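Local coordinates for protein DegT/DnrJ/EryC1/StrS aminotransferase (Brucella abortus 2308, PDB 4QGR) that binds pyridoxal 5'-phosphate and, as expected from its family, probably acts as a transaminase that uses this cofactor to transfer amino groups, at residues D114-M118 / D145-A151; F108-P113 / G342-S346; S223-G228 / R238-R244; A64-A69 / D206-M210; I29-V33 / T247-A251. One frame throughout, in Å; residues are numbered along the deposited sequence. Where two conformers were deposited one is given.

Contact 1. Residues D114-M118 / D145-A151; sequences DSYNM and DLFGLAA
The side-chain amide of Asn117 is bound at both ends by the backbone of 145-151. Its OD1 accepts from Leu146 N at 2.8 Å, with the donor in the carbonyl plane, on a lone pair, and an N-H...O angle of 159°. Its ND2 donates to Leu149 O at 2.9 Å, but from well above the plane of the Leu149 carbonyl. One end accepting and the other donating fixes the rotation of the amide. The Asn117 chi1 of -75° places CG beside the backbone N and swings the amide across to the facing loop. Behind it, Ser115 OG accepts from Asn117 N at 3.1 Å, an ST turn that shapes the backbone carrying the amide. One water donates to both Ser115 O and Leu146 O, and a second joins Asn117 ND2 to Ala150 O.

Apolar contacts flank this polar core. Leu146 CD2 lies 3.9 Å from Tyr116 CB, while Leu149 CD2 approaches Ser115 CB at 4.0 Å. Tyr116 CD2 reaches the rim of the Phe147 ring, 3.7 Å from CE2, with the ring planes 78° apart.

The Tyr116 hydroxyl is bonded to Glu301, and Phe147 N to Gln173, a cofactor-binding residue. The Leu146 side chain lies about 5 Å from the bound pyridoxal phosphate, so its loop borders the cofactor site. The two loops follow parallel strands 105-109 and 137-141 and lead into helices 120-133 and 153-163; both rings also rest on Ile353 of strand 353-356.

Contact 2. Residues F108-P113 / G342-S346; sequences FVDVDP and GLPVS
Val345 is the main bump of the short helix start, and the hollow that receives it is formed by Val111 and Pro113. Its CB sits 3.4 Å from Val111 O, and both methyls crowd that same oxygen. CG1, held anti to the backbone N (chi1 178°), extends farther and meets Val111 CG2 at 4.0 Å and Pro113 CA at 3.8 Å, so this branch spans the hollow from one side chain to the next backbone.

A second projection is the forked end of Leu343. Its CD2 presses on the strand-end backbone, 3.3 Å from Asp110 N, and its CD1 lies against Phe108 CB at 3.9 Å. The fork therefore follows the outline of the chain from Phe108 to Asp110.

Between the two bumps the fit is reversed: the Asp110 carboxylate enters the first turn of the helix. OD1 is gripped twice by Ser346, by N at 2.8 Å and by OG at 2.7 Å; OD2 accepts from Val345 N at 3.0 Å. Both N-H groups use syn lone pairs, whereas the hydroxyl comes nearly along the C-O axis of OD1. Pro344, which has no N-H to give, abuts OD2 with its ring CD. A water links Val109 O to Ser346 OG, and Gln122 of helix 120-133 bonds both Asp110 N and Gly342 O.

A carboxylate facing the backbone N-H groups at the start of a helix is a familiar arrangement, probably favoured by the helix dipole; here it fastens helix 344-348 to the end of strand 105-109, beside the edge strand 337-338 of the large mixed sheet.

Contact 3. Residues S223-G228 / R238-R244; sequences SVLFHG and RIGINSR. With PLP (pyridoxal-5'-phosphate), chain G; ACT (acetate ion), chain D.
His227 and Leu225 join Ile241 and Ser243 in a single beta bridge centred on Phe226 and Asn242: His227 N donates to Ile241 O at 2.8 Å, and Ser243 N to Leu225 O at 2.9 Å, the latter on a lone pair. The bridge carries a cofactor-binding side chain into the dimer's shared active site. Asn242 ND2 donates to O2P of a pyridoxal phosphate at 2.8 Å, and that cofactor is also hydrogen-bonded by Lys199, Ser194, Gly66, Thr67 and Gln173 of the second subunit. With chi1 at 177° the Asn242 side chain runs straight out from the main chain, bringing ND2 to the phosphate. A water donates to both Asn242 OD1 and Leu225 O, fixing the other end of the amide.

Next to it, Arg244 holds an acetate, probably from the crystallisation liquor, with NH1 and NH2 on separate oxygens, and also forms a salt bridge with Asp206 of the second subunit. The Phe226 ring lies obliquely by NH1, its plane 36° from the guanidinium. Over one face of the His227 ring sits Ile241 O; the ND1 of His227 is bonded to Glu97 of the second subunit.

Farther out, Ile241 N donates to Val224 O at 2.8 Å, with an angle of 173°. Arg238, bent at chi3, crosses Val224 at about a right angle, CD to CG2 3.6 Å, and Ser223 OG, which also bonds Lys229 O, accepts from Arg238 NH1 at 2.8 Å within the guanidinium plane.

Contact 4. Residues A64-A69 / D206-M210; sequences ANGTDA and DGGAM. With PLP (pyridoxal-5'-phosphate), chain E.
Asn65, which lies across Gly207 and Gly208, has chi1 at 66°, placing CG between its backbone N and carbonyl carbon and curling OD1 back over the chain that follows. This builds a capped helix start that serves as a phosphate-binding cup, as in other fold-type I pyridoxal phosphate enzymes. OD1 accepts from Thr67 N and Asp68 N, each at 2.8 Å, the first in the carbonyl plane and the second tilted from it. Thr67 chi1, at -60°, sets OG1 beside its own N, and both atoms face O2P of the cofactor: OG1 binds it at 2.7 Å, while the bond from N is weak. Gly66 N donates to O1P at 2.8 Å. The N-terminus of helix 68-76 thus points at the phosphate and probably helps to offset its charge. Ser194, Gln173 and Lys199 of the same chain also bond the cofactor, and Asn242 reaches it from the second subunit.

The strand segment lies under this turn. Asn65 CA makes a CA-H...O contact with Gly207 O at 3.3 Å, angle at H 163°. Gly208, bare of a side chain, allows the backbones to close to 3.9 Å between its CA and that of Asn65. Asp206, two residues before the strand, forms a salt bridge with Arg244 of the second subunit.

One turn on, Ala69 CB touches Met210 CG at 3.8 Å. Met210 CG also lies 3.5 Å from Ala69 O, a buried carbonyl oxygen that has no polar partner in the model.

Contact 5. Residues I29-V33 / T247-A251; sequences ISKVV and TIQAA
Val32 and Ile248 mark the closest backbone approach of two helical segments, with their CA atoms 5.8 Å apart. The segment axes come within 8.9 Å and run nearly antiparallel, at 157°, and all the contacts made across the gap are apolar.

Val32 points at the facing helix and contributes most to the interface. With chi1 at 167°, its CG1 is anti to the backbone N and lies against the backbone of Ile248, 3.7 Å from N, and 3.8 Å from its CB. The other methyl, CG2, drops between two residues one turn apart, 3.6 Å from Ala251 CB and 3.8 Å from Thr247 CG2. The small alanine lets the valine branch come this close. Ile248 in turn sends its extended chain past Val32, so that CD1 reaches Ile29 CG2 at 4.1 Å and Val33 CG2 at 4.3 Å. Thr247 gives only its methyl side to this contact; its OG1 is bonded to Arg37 O and Gly41 N.

Glu43 of helix 42-55 also touches Val32, Thr247 and Ala251, while Ile29, Val33 and Ile248 also pack on the second subunit. The arrangement is an antiparallel helix pair, joining helix 22-35, near the N-terminus, to the first turn of the long helix 247-278 at the dimer interface.

Contacts 1, 3, 4 and 5 are buried, and contact 2 is partly open at its prolines. Contacts 1 and 2 share the chain leaving strand 105-109 and touch directly, with a probable hydrogen bond between Asn117 O and Asp112 N. Contacts 3 and 4 also meet: Ser243 OG probably bonds both Asp68 OD2 and Ala64 N, tying the two loops of one chain that serve different cofactors of the dimer. Chemistry follows place: a bridging amide inside contact 1, a carboxylate at a helix start in contact 2, groups that bind the cofactor phosphate in contacts 3 and 4, and purely apolar packing in contact 5, which adjoins contact 3 in sequence. Contacts 3, 4 and 5 touch the second subunit.

Contact 1. Residues D114-M118 / D145-A151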
# COMPACT_ATOMS: atom_id res chain seq x y z
N ASP A 114 -4.14 -12.16 31.18
CA ASP A 114 -5.59 -12.13 31.04
C ASP A 114 -6.10 -11.23 29.91
O ASP A 114 -6.97 -11.65 29.12
CB ASP A 114 -6.23 -11.69 32.36
CG ASP A 114 -5.88 -12.61 33.54
OD1 ASP A 114 -5.69 -13.83 33.38
OD2 ASP A 114 -5.69 -12.07 34.63
N SER A 115 -5.57 -10.02 29.80
CA SER A 115 -5.97 -9.12 28.76
C SER A 115 -5.25 -9.36 27.41
O SER A 115 -5.72 -8.88 26.38
CB SER A 115 -5.73 -7.68 29.22
OG SER A 115 -4.34 -7.36 29.16
N TYR A 116 -4.10 -10.02 27.45
CA TYR A 116 -3.23 -10.23 26.29
C TYR A 116 -2.68 -8.93 25.71
O TYR A 116 -2.18 -8.90 24.57
CB TYR A 116 -3.95 -11.03 25.19
CG TYR A 116 -4.63 -12.27 25.68
CD1 TYR A 116 -3.97 -13.16 26.53
CD2 TYR A 116 -5.95 -12.58 25.32
CE1 TYR A 116 -4.59 -14.32 26.98
CE2 TYR A 116 -6.56 -13.74 25.76
CZ TYR A 116 -5.86 -14.61 26.59
OH TYR A 116 -6.46 -15.76 27.08
N ASN A 117 -2.75 -7.87 26.51
CA ASN A 117 -2.27 -6.56 26.12
C ASN A 117 -0.99 -6.14 26.90
O ASN A 117 -0.71 -6.68 27.97
CB ASN A 117 -3.40 -5.52 26.28
CG ASN A 117 -4.43 -5.62 25.18
OD1 ASN A 117 -4.11 -6.04 24.06
ND2 ASN A 117 -5.64 -5.16 25.44
N MET A 118 -0.25 -5.20 26.35
CA MET A 118 1.09 -4.80 26.85
C MET A 118 1.12 -4.63 28.37
O MET A 118 0.34 -3.88 28.94
CB MET A 118 1.51 -3.48 26.19
CG MET A 118 2.92 -2.99 26.60
SD MET A 118 3.50 -1.55 25.71
CE MET A 118 3.78 -2.16 24.05
N ASP A 145 -4.47 -2.98 20.82
CA ASP A 145 -5.72 -3.34 21.42
C ASP A 145 -6.04 -4.75 20.95
O ASP A 145 -6.78 -4.94 20.02
CB ASP A 145 -6.82 -2.40 20.97
CG ASP A 145 -6.53 -0.96 21.31
OD1 ASP A 145 -5.90 -0.69 22.37
OD2 ASP A 145 -6.95 -0.08 20.51
N LEU A 146 -5.44 -5.78 21.57
CA LEU A 146 -5.46 -7.10 20.96
C LEU A 146 -6.85 -7.70 21.03
O LEU A 146 -7.49 -7.65 22.04
CB LEU A 146 -4.42 -8.05 21.58
CG LEU A 146 -4.05 -9.26 20.72
CD1 LEU A 146 -3.36 -8.83 19.42
CD2 LEU A 146 -3.14 -10.25 21.44
N PHE A 147 -7.30 -8.29 19.94
CA PHE A 147 -8.62 -8.98 19.84
C PHE A 147 -9.81 -8.07 20.03
O PHE A 147 -10.94 -8.53 20.15
CB PHE A 147 -8.74 -10.21 20.78
CG PHE A 147 -7.61 -11.23 20.63
CD1 PHE A 147 -7.06 -11.53 19.39
CD2 PHE A 147 -7.10 -11.85 21.73
CE1 PHE A 147 -6.04 -12.47 19.26
CE2 PHE A 147 -6.07 -12.82 21.60
CZ PHE A 147 -5.55 -13.14 20.36
N GLY A 148 -9.54 -6.77 20.04
CA GLY A 148 -10.62 -5.75 20.20
C GLY A 148 -10.70 -5.08 21.52
O GLY A 148 -11.51 -4.14 21.69
N LEU A 149 -9.85 -5.49 22.48
CA LEU A 149 -9.91 -5.02 23.85
C LEU A 149 -8.89 -3.89 24.05
O LEU A 149 -7.71 -4.09 23.77
CB LEU A 149 -9.56 -6.16 24.79
CG LEU A 149 -9.57 -5.88 26.31
CD1 LEU A 149 -10.97 -5.53 26.72
CD2 LEU A 149 -9.03 -7.11 27.06
N ALA A 150 -9.34 -2.72 24.56
CA ALA A 150 -8.45 -1.58 24.69
C ALA A 150 -7.32 -1.87 25.69
O ALA A 150 -7.55 -2.45 26.77
CB ALA A 150 -9.19 -0.32 25.11
N ALA A 151 -6.12 -1.47 25.32
CA ALA A 151 -4.95 -1.54 26.20
C ALA A 151 -5.08 -0.52 27.35
O ALA A 151 -6.01 0.31 27.39
CB ALA A 151 -3.68 -1.29 25.39
O HOH W 1 -7.29 -9.43 24.25
O HOH W 2 -6.45 -4.38 28.40

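Contact 2. Residues F108-P113 / G342-S346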
# COMPACT_ATOMS: atom_id res chain seq x y z
N PHE A 108 10.83 -5.52 22.57
CA PHE A 108 9.65 -6.33 22.89
C PHE A 108 9.24 -6.42 24.36
O PHE A 108 10.06 -6.64 25.21
CB PHE A 108 9.81 -7.75 22.35
CG PHE A 108 9.80 -7.84 20.84
CD1 PHE A 108 8.65 -7.59 20.12
CD2 PHE A 108 10.93 -8.28 20.17
CE1 PHE A 108 8.64 -7.69 18.74
CE2 PHE A 108 10.92 -8.41 18.80
CZ PHE A 108 9.76 -8.12 18.08
N VAL A 109 7.96 -6.18 24.64
CA VAL A 109 7.43 -6.17 25.98
C VAL A 109 6.41 -7.30 26.07
O VAL A 109 5.69 -7.57 25.12
CB VAL A 109 6.78 -4.81 26.28
CG1 VAL A 109 6.28 -4.78 27.74
CG2 VAL A 109 7.77 -3.72 25.99
N ASP A 110 6.30 -7.95 27.21
CA ASP A 110 5.36 -9.06 27.37
C ASP A 110 3.95 -8.50 27.48
O ASP A 110 3.74 -7.27 27.61
CB ASP A 110 5.66 -9.87 28.63
CG ASP A 110 5.32 -11.35 28.50
OD1 ASP A 110 4.76 -11.78 27.47
OD2 ASP A 110 5.68 -12.09 29.45
N VAL A 111 2.99 -9.42 27.44
CA VAL A 111 1.60 -9.07 27.65
C VAL A 111 1.09 -9.65 28.95
O VAL A 111 1.63 -10.63 29.51
CB VAL A 111 0.69 -9.51 26.47
CG1 VAL A 111 1.12 -8.80 25.22
CG2 VAL A 111 0.83 -11.03 26.21
N ASP A 112 0.05 -9.01 29.44
CA ASP A 112 -0.70 -9.46 30.60
C ASP A 112 -1.36 -10.81 30.29
O ASP A 112 -1.86 -10.99 29.19
CB ASP A 112 -1.79 -8.44 30.91
CG ASP A 112 -2.60 -8.80 32.12
OD1 ASP A 112 -2.11 -8.47 33.23
OD2 ASP A 112 -3.71 -9.39 32.01
N PRO A 113 -1.36 -11.75 31.26
CA PRO A 113 -1.88 -13.10 31.01
C PRO A 113 -3.41 -13.22 30.85
O PRO A 113 -3.89 -14.30 30.41
CB PRO A 113 -1.41 -13.92 32.22
CG PRO A 113 -1.27 -12.90 33.30
CD PRO A 113 -0.75 -11.65 32.61
N GLY A 342 12.37 -11.12 30.25
CA GLY A 342 11.95 -11.97 29.16
C GLY A 342 10.44 -11.91 28.97
O GLY A 342 9.79 -11.09 29.57
N LEU A 343 9.92 -12.82 28.16
CA LEU A 343 8.51 -12.77 27.73
C LEU A 343 7.81 -14.10 27.98
O LEU A 343 7.36 -14.75 27.03
CB LEU A 343 8.48 -12.39 26.25
CG LEU A 343 9.37 -11.20 25.88
CD1 LEU A 343 9.55 -11.06 24.36
CD2 LEU A 343 8.74 -9.99 26.49
N PRO A 344 7.69 -14.51 29.26
CA PRO A 344 7.15 -15.86 29.52
C PRO A 344 5.69 -16.02 29.10
O PRO A 344 5.32 -17.12 28.64
CB PRO A 344 7.32 -16.05 31.05
CG PRO A 344 7.41 -14.67 31.59
CD PRO A 344 8.15 -13.88 30.51
N VAL A 345 4.89 -14.97 29.23
CA VAL A 345 3.46 -15.06 28.87
C VAL A 345 3.36 -15.23 27.36
O VAL A 345 2.70 -16.15 26.85
CB VAL A 345 2.65 -13.85 29.37
CG1 VAL A 345 1.20 -13.95 28.95
CG2 VAL A 345 2.73 -13.70 30.89
N SER A 346 4.02 -14.35 26.61
CA SER A 346 4.03 -14.46 25.16
C SER A 346 4.53 -15.84 24.68
O SER A 346 4.04 -16.38 23.67
CB SER A 346 4.92 -13.37 24.58
OG SER A 346 4.37 -12.06 24.84
O HOH W 3 4.17 -9.47 23.99

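Contact 3. Residues S223-G228 / R238-R244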
# COMPACT_ATOMS: atom_id res chain seq x y z
N SER A 223 0.31 14.56 3.93
CA SER A 223 1.44 14.77 3.04
C SER A 223 2.17 13.45 2.81
O SER A 223 2.42 13.07 1.68
CB SER A 223 2.38 15.82 3.64
OG SER A 223 3.64 15.87 2.99
N VAL A 224 2.48 12.73 3.88
CA VAL A 224 3.27 11.52 3.79
C VAL A 224 2.60 10.47 2.91
O VAL A 224 3.29 9.74 2.17
CB VAL A 224 3.57 10.95 5.22
CG1 VAL A 224 4.16 9.55 5.17
CG2 VAL A 224 4.53 11.88 5.95
N LEU A 225 1.28 10.35 2.98
CA LEU A 225 0.60 9.31 2.22
C LEU A 225 0.52 9.61 0.74
O LEU A 225 0.19 8.71 -0.05
CB LEU A 225 -0.79 9.02 2.79
CG LEU A 225 -1.86 10.10 2.59
CD1 LEU A 225 -2.53 10.03 1.24
CD2 LEU A 225 -2.91 9.99 3.67
N PHE A 226 0.87 10.84 0.35
CA PHE A 226 0.93 11.21 -1.06
C PHE A 226 2.30 11.76 -1.40
O PHE A 226 2.46 12.94 -1.77
CB PHE A 226 -0.20 12.16 -1.44
CG PHE A 226 -0.22 12.53 -2.93
CD1 PHE A 226 0.12 11.61 -3.89
CD2 PHE A 226 -0.55 13.82 -3.33
CE1 PHE A 226 0.10 11.94 -5.25
CE2 PHE A 226 -0.58 14.17 -4.69
CZ PHE A 226 -0.24 13.22 -5.64
N HIS A 227 3.31 10.89 -1.20
CA HIS A 227 4.71 11.20 -1.53
C HIS A 227 5.28 12.47 -0.89
O HIS A 227 6.16 13.12 -1.46
CB HIS A 227 4.88 11.30 -3.06
CG HIS A 227 4.37 10.10 -3.77
ND1 HIS A 227 5.03 8.89 -3.74
CD2 HIS A 227 3.24 9.90 -4.48
CE1 HIS A 227 4.33 8.00 -4.41
NE2 HIS A 227 3.24 8.59 -4.87
N GLY A 228 4.84 12.80 0.31
CA GLY A 228 5.40 13.94 1.03
C GLY A 228 5.10 15.30 0.38
O GLY A 228 5.94 16.21 0.46
N ARG A 238 9.00 16.29 1.92
CA ARG A 238 9.52 15.19 2.72
C ARG A 238 9.42 13.89 1.93
O ARG A 238 8.73 13.82 0.92
CB ARG A 238 8.76 15.09 4.05
CG ARG A 238 7.24 14.92 3.90
CD ARG A 238 6.50 14.83 5.23
NE ARG A 238 6.61 16.04 6.04
CZ ARG A 238 5.91 17.16 5.91
NH1 ARG A 238 4.96 17.30 5.00
NH2 ARG A 238 6.18 18.19 6.71
N ILE A 239 10.13 12.88 2.41
CA ILE A 239 10.01 11.54 1.89
C ILE A 239 8.66 11.02 2.33
O ILE A 239 8.28 11.11 3.53
CB ILE A 239 11.10 10.60 2.44
CG1 ILE A 239 12.52 11.11 2.07
CG2 ILE A 239 10.84 9.18 1.97
CD1 ILE A 239 12.75 11.45 0.62
N GLY A 240 7.93 10.45 1.37
CA GLY A 240 6.64 9.79 1.70
C GLY A 240 6.46 8.44 1.03
O GLY A 240 7.44 7.80 0.62
N ILE A 241 5.18 8.03 0.94
CA ILE A 241 4.80 6.78 0.30
C ILE A 241 3.53 7.00 -0.54
O ILE A 241 3.05 8.14 -0.66
CB ILE A 241 4.61 5.67 1.34
CG1 ILE A 241 3.52 6.05 2.36
CG2 ILE A 241 5.91 5.35 2.07
CD1 ILE A 241 3.16 4.88 3.26
N ASN A 242 3.01 5.92 -1.13
CA ASN A 242 1.70 5.99 -1.75
C ASN A 242 0.77 5.16 -0.90
O ASN A 242 0.81 3.94 -0.99
CB ASN A 242 1.72 5.39 -3.16
CG ASN A 242 0.35 5.39 -3.82
OD1 ASN A 242 -0.65 5.80 -3.25
ND2 ASN A 242 0.30 4.89 -5.04
N SER A 243 -0.11 5.81 -0.13
CA SER A 243 -0.99 5.05 0.76
C SER A 243 -2.38 5.65 0.86
O SER A 243 -2.66 6.40 1.80
CB SER A 243 -0.37 4.90 2.13
OG SER A 243 -1.13 4.05 2.94
N ARG A 244 -3.23 5.31 -0.10
CA ARG A 244 -4.59 5.85 -0.21
C ARG A 244 -5.61 4.73 -0.04
O ARG A 244 -5.40 3.59 -0.47
CB ARG A 244 -4.78 6.53 -1.57
CG ARG A 244 -3.88 7.74 -1.77
CD ARG A 244 -4.01 8.37 -3.15
NE ARG A 244 -3.42 7.55 -4.19
CZ ARG A 244 -2.71 8.00 -5.22
NH1 ARG A 244 -2.45 9.30 -5.36
NH2 ARG A 244 -2.29 7.15 -6.12
N1 PLP G . 7.10 5.68 -11.65
C2 PLP G . 6.57 6.52 -12.57
C2A PLP G . 7.38 6.90 -13.80
C3 PLP G . 5.19 7.02 -12.42
O3 PLP G . 4.62 7.82 -13.34
C4 PLP G . 4.43 6.64 -11.20
C4A PLP G . 3.04 7.03 -10.96
O4A PLP G . 2.40 7.47 -11.87
C5 PLP G . 5.10 5.73 -10.26
C6 PLP G . 6.42 5.32 -10.54
C5A PLP G . 4.35 5.33 -8.99
O4P PLP G . 3.22 4.50 -9.30
P PLP G . 1.94 4.54 -8.34
O1P PLP G . 1.17 3.30 -8.74
O2P PLP G . 2.36 4.60 -6.88
O3P PLP G . 1.24 5.84 -8.78
C ACT D . -0.13 8.88 -8.37
O ACT D . -0.65 9.82 -7.70
OXT ACT D . 0.11 7.77 -7.88
CH3 ACT D . 0.21 9.09 -9.82
O HOH W 4 -0.72 8.51 -2.65

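Contact 4. Residues A64-A69 / D206-M210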
# COMPACT_ATOMS: atom_id res chain seq x y z
N ALA A 64 -3.95 3.10 2.85
CA ALA A 64 -4.06 1.90 2.07
C ALA A 64 -4.21 0.61 2.85
O ALA A 64 -4.74 -0.36 2.30
CB ALA A 64 -2.87 1.76 1.13
N ASN A 65 -3.68 0.57 4.07
CA ASN A 65 -3.75 -0.58 4.91
C ASN A 65 -3.25 -0.23 6.31
O ASN A 65 -2.74 0.88 6.55
CB ASN A 65 -2.97 -1.79 4.31
CG ASN A 65 -1.49 -1.54 4.26
OD1 ASN A 65 -0.84 -1.37 5.30
ND2 ASN A 65 -0.95 -1.44 3.07
N GLY A 66 -3.46 -1.16 7.23
CA GLY A 66 -3.16 -0.94 8.65
C GLY A 66 -1.70 -1.01 9.01
O GLY A 66 -1.31 -0.66 10.14
N THR A 67 -0.87 -1.49 8.08
CA THR A 67 0.58 -1.54 8.29
C THR A 67 1.13 -0.15 7.96
O THR A 67 1.84 0.49 8.79
CB THR A 67 1.22 -2.62 7.39
OG1 THR A 67 0.65 -3.90 7.72
CG2 THR A 67 2.72 -2.65 7.59
N ASP A 68 0.77 0.35 6.78
CA ASP A 68 1.05 1.74 6.43
C ASP A 68 0.63 2.71 7.53
O ASP A 68 1.32 3.74 7.78
CB ASP A 68 0.31 2.17 5.14
CG ASP A 68 0.76 1.45 3.85
OD1 ASP A 68 1.58 0.46 3.83
OD2 ASP A 68 0.20 1.83 2.80
N ALA A 69 -0.52 2.46 8.14
CA ALA A 69 -1.10 3.30 9.15
C ALA A 69 -0.27 3.44 10.40
O ALA A 69 -0.34 4.48 11.05
CB ALA A 69 -2.50 2.84 9.52
N ASP A 206 -7.65 -4.41 0.62
CA ASP A 206 -6.85 -3.77 1.67
C ASP A 206 -7.30 -2.31 1.88
O ASP A 206 -7.63 -1.62 0.92
CB ASP A 206 -5.35 -3.83 1.36
CG ASP A 206 -4.72 -5.19 1.73
OD1 ASP A 206 -4.81 -5.63 2.93
OD2 ASP A 206 -4.19 -5.88 0.83
N GLY A 207 -7.28 -1.87 3.14
CA GLY A 207 -7.55 -0.47 3.48
C GLY A 207 -7.11 -0.24 4.91
O GLY A 207 -6.95 -1.18 5.67
N GLY A 208 -7.04 1.02 5.30
CA GLY A 208 -6.62 1.41 6.64
C GLY A 208 -6.97 2.85 6.94
O GLY A 208 -7.47 3.56 6.08
N ALA A 209 -6.72 3.29 8.17
CA ALA A 209 -6.84 4.71 8.47
C ALA A 209 -6.02 5.06 9.70
O ALA A 209 -5.65 4.19 10.53
CB ALA A 209 -8.29 5.07 8.72
N MET A 210 -5.86 6.36 9.86
CA MET A 210 -5.17 6.95 11.04
C MET A 210 -6.09 7.99 11.63
O MET A 210 -6.89 8.58 10.91
CB MET A 210 -3.83 7.57 10.67
CG MET A 210 -2.90 6.57 9.98
SD MET A 210 -1.43 7.28 9.24
CE MET A 210 -2.21 8.14 7.88
N1 PLP E . -1.85 -4.49 13.59
C2 PLP E . -2.57 -5.52 14.06
C2A PLP E . -2.76 -5.75 15.55
C3 PLP E . -3.26 -6.40 13.08
O3 PLP E . -4.02 -7.39 13.54
C4 PLP E . -3.00 -6.18 11.63
C4A PLP E . -3.62 -6.88 10.49
O4A PLP E . -4.79 -7.22 10.49
C5 PLP E . -2.18 -5.02 11.27
C6 PLP E . -1.64 -4.23 12.29
C5A PLP E . -1.88 -4.71 9.82
O4P PLP E . -3.06 -4.30 9.10
P PLP E . -3.21 -4.63 7.54
O1P PLP E . -4.36 -3.77 7.02
O2P PLP E . -1.88 -4.39 6.88
O3P PLP E . -3.60 -6.12 7.57

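Contact 5. Residues I29-V33 / T247-A251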
# COMPACT_ATOMS: atom_id res chain seq x y z
N ILE A 29 -21.02 0.43 -4.81
CA ILE A 29 -19.96 0.02 -5.71
C ILE A 29 -20.27 0.51 -7.12
O ILE A 29 -19.42 1.07 -7.79
CB ILE A 29 -19.76 -1.53 -5.65
CG1 ILE A 29 -19.12 -1.92 -4.31
CG2 ILE A 29 -18.86 -1.98 -6.76
CD1 ILE A 29 -19.16 -3.41 -4.05
N SER A 30 -21.51 0.32 -7.58
CA SER A 30 -21.88 0.74 -8.92
C SER A 30 -21.73 2.24 -9.12
O SER A 30 -21.36 2.69 -10.20
CB SER A 30 -23.29 0.27 -9.25
OG SER A 30 -23.26 -1.13 -9.31
N LYS A 31 -22.04 3.01 -8.08
CA LYS A 31 -21.93 4.47 -8.14
C LYS A 31 -20.48 4.88 -8.37
O LYS A 31 -20.20 5.75 -9.19
CB LYS A 31 -22.45 5.12 -6.85
CG LYS A 31 -22.31 6.64 -6.79
CD LYS A 31 -22.71 7.20 -5.41
CE LYS A 31 -22.46 8.72 -5.28
NZ LYS A 31 -21.01 9.13 -5.18
N VAL A 32 -19.56 4.25 -7.64
CA VAL A 32 -18.14 4.56 -7.80
C VAL A 32 -17.67 4.17 -9.21
O VAL A 32 -16.96 4.94 -9.90
CB VAL A 32 -17.28 3.87 -6.72
CG1 VAL A 32 -15.81 3.91 -7.06
CG2 VAL A 32 -17.54 4.51 -5.35
N VAL A 33 -18.00 2.96 -9.61
CA VAL A 33 -17.63 2.47 -10.94
C VAL A 33 -18.06 3.49 -12.04
O VAL A 33 -17.23 3.87 -12.90
CB VAL A 33 -18.18 1.07 -11.21
CG1 VAL A 33 -18.04 0.70 -12.70
CG2 VAL A 33 -17.45 0.05 -10.33
N THR A 247 -11.49 4.81 -3.52
CA THR A 247 -12.87 5.30 -3.47
C THR A 247 -13.84 4.13 -3.38
O THR A 247 -14.79 4.14 -2.61
CB THR A 247 -13.21 6.10 -4.73
OG1 THR A 247 -12.22 7.12 -4.93
CG2 THR A 247 -14.57 6.77 -4.57
N ILE A 248 -13.58 3.10 -4.18
CA ILE A 248 -14.47 1.94 -4.18
C ILE A 248 -14.50 1.27 -2.81
O ILE A 248 -15.57 0.80 -2.37
CB ILE A 248 -14.07 0.98 -5.33
CG1 ILE A 248 -15.22 0.06 -5.67
CG2 ILE A 248 -12.79 0.22 -5.04
CD1 ILE A 248 -14.99 -0.76 -6.91
N GLN A 249 -13.39 1.24 -2.09
CA GLN A 249 -13.40 0.65 -0.76
C GLN A 249 -14.03 1.59 0.27
O GLN A 249 -14.72 1.13 1.22
CB GLN A 249 -11.97 0.25 -0.33
CG GLN A 249 -11.35 -0.82 -1.18
CD GLN A 249 -12.19 -2.06 -1.32
OE1 GLN A 249 -12.96 -2.42 -0.41
NE2 GLN A 249 -11.99 -2.77 -2.42
N ALA A 250 -13.83 2.89 0.13
CA ALA A 250 -14.56 3.85 1.02
C ALA A 250 -16.10 3.70 0.90
O ALA A 250 -16.83 3.79 1.89
CB ALA A 250 -14.14 5.26 0.77
N ALA A 251 -16.55 3.40 -0.32
CA ALA A 251 -17.99 3.26 -0.59
C ALA A 251 -18.52 2.02 0.13
O ALA A 251 -19.59 2.06 0.77
CB ALA A 251 -18.20 3.16 -2.06